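N-acetylneuraminate epimerase (Escherichia coli, PDB 2UVK) catalyses the conversion of the alpha-anomer of N-acetylneuraminate to the beta-anomer, speeding the equilibration of sialic acid in the bacterial periplasm. Local coordinates at residues B[209-212]-B[213-216]. Sequence-based numbering, arbitrary orientation.
Sequences EAKP and GLRT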
loop_
_atom_site.group_PDB
_atom_site.type_symbol
_atom_site.label_atom_id
_atom_site.label_comp_id
_atom_site.label_asym_id
_atom_site.label_seq_id
_atom_site.Cartn_x
_atom_site.Cartn_y
_atom_site.Cartn_z
ATOM N N GLU B 209 -10.922 -12.212 -7.144
ATOM C CA GLU B 209 -9.985 -13.018 -6.363
ATOM C C GLU B 209 -9.816 -12.424 -4.987
ATOM O O GLU B 209 -9.618 -11.218 -4.872
ATOM C CB GLU B 209 -8.601 -13.060 -7.013
ATOM C CG GLU B 209 -8.479 -13.994 -8.187
ATOM C CD GLU B 209 -7.007 -14.258 -8.550
ATOM O OE1 GLU B 209 -6.195 -13.332 -8.448
ATOM O OE2 GLU B 209 -6.647 -15.420 -8.844
ATOM N N ALA B 210 -9.899 -13.263 -3.932
ATOM C CA ALA B 210 -9.501 -12.864 -2.577
ATOM C C ALA B 210 -8.015 -13.040 -2.316
ATOM O O ALA B 210 -7.460 -12.414 -1.438
ATOM C CB ALA B 210 -10.298 -13.639 -1.499
ATOM N N LYS B 211 -7.375 -13.909 -3.101
ATOM C CA LYS B 211 -5.925 -14.079 -3.081
ATOM C C LYS B 211 -5.607 -14.806 -4.371
ATOM O O LYS B 211 -6.514 -15.295 -5.021
ATOM C CB LYS B 211 -5.454 -14.885 -1.869
ATOM C CG LYS B 211 -6.017 -16.310 -1.750
ATOM C CD LYS B 211 -5.120 -17.200 -0.862
ATOM C CE LYS B 211 -3.886 -17.664 -1.621
ATOM N NZ LYS B 211 -3.036 -18.577 -0.773
ATOM N N PRO B 212 -4.322 -14.880 -4.747
ATOM C CA PRO B 212 -4.013 -15.637 -5.964
ATOM C C PRO B 212 -4.589 -17.049 -5.934
ATOM O O PRO B 212 -4.315 -17.786 -4.981
ATOM C CB PRO B 212 -2.495 -15.591 -6.010
ATOM C CG PRO B 212 -2.151 -14.318 -5.322
ATOM C CD PRO B 212 -3.122 -14.263 -4.169
ATOM N N GLY B 213 -5.457 -17.361 -6.900
ATOM C CA GLY B 213 -6.098 -18.673 -7.030
ATOM C C GLY B 213 -7.350 -18.968 -6.217
ATOM O O GLY B 213 -7.897 -20.081 -6.271
ATOM N N LEU B 214 -7.812 -17.990 -5.459
ATOM C CA LEU B 214 -9.039 -18.121 -4.693
ATOM C C LEU B 214 -9.946 -16.941 -4.939
ATOM O O LEU B 214 -9.553 -15.798 -4.693
ATOM C CB LEU B 214 -8.705 -18.154 -3.217
ATOM C CG LEU B 214 -9.912 -18.249 -2.284
ATOM C CD1 LEU B 214 -10.610 -19.635 -2.360
ATOM C CD2 LEU B 214 -9.478 -17.908 -0.870
ATOM N N ARG B 215 -11.147 -17.221 -5.408
ATOM C CA ARG B 215 -12.156 -16.207 -5.623
ATOM C C ARG B 215 -13.212 -16.227 -4.523
ATOM O O ARG B 215 -13.322 -17.209 -3.746
ATOM C CB ARG B 215 -12.803 -16.426 -6.965
ATOM C CG ARG B 215 -11.881 -16.103 -8.134
ATOM C CD ARG B 215 -11.754 -17.254 -9.066
ATOM N NE ARG B 215 -10.886 -16.940 -10.204
ATOM C CZ ARG B 215 -9.558 -17.039 -10.202
ATOM N NH1 ARG B 215 -8.885 -17.393 -9.111
ATOM N NH2 ARG B 215 -8.885 -16.724 -11.303
ATOM N N THR B 216 -13.976 -15.149 -4.484
ATOM C CA THR B 216 -15.119 -14.974 -3.594
ATOM C C THR B 216 -16.415 -14.904 -4.408
ATOM O O THR B 216 -16.404 -14.408 -5.541
ATOM C CB THR B 216 -14.979 -13.708 -2.742
ATOM O OG1 THR B 216 -16.091 -13.607 -1.841
ATOM C CG2 THR B 216 -14.948 -12.469 -3.598
#
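E209 and R215 lie side by side and point the same way. E209 OE2 forms a salt bridge to R215 NH1 at 3.0 Å. The carboxylate and guanidinium planes stand nearly perpendicular, 85° apart, and E209 CG sits over one guanidinium face, 3.5 Å from NH1. E209 OE2 also accepts the backbone N-H of G213 at 3.0 Å, from above the carboxylate plane. With an alanine in place of E209, the R215 guanidinium would probably be held less firmly, without its charge partner here. R215 NE is held separately by A261 O.

The tight side carries K211 and L214, both buried. K211 CG packs on L214 CB at 3.6 Å, and Y270 of helix 266-271 touches both side chains. K211 NZ bonds K159 O, F157 O and N275 O. The side of E209 and P212 is more open: both are partly exposed.

L214 O takes two N-H groups, A210 N at 2.7 Å and K211 N at 3.3 Å. This is a classic beta bulge. It runs into a type II turn from K211 to L214, closed by L214 N to K211 O. The hairpin, within the Kelch 5 repeat, links the two middle strands (202-206 and 219-223) of a beta-propeller blade and carries E209, the predicted proton acceptor.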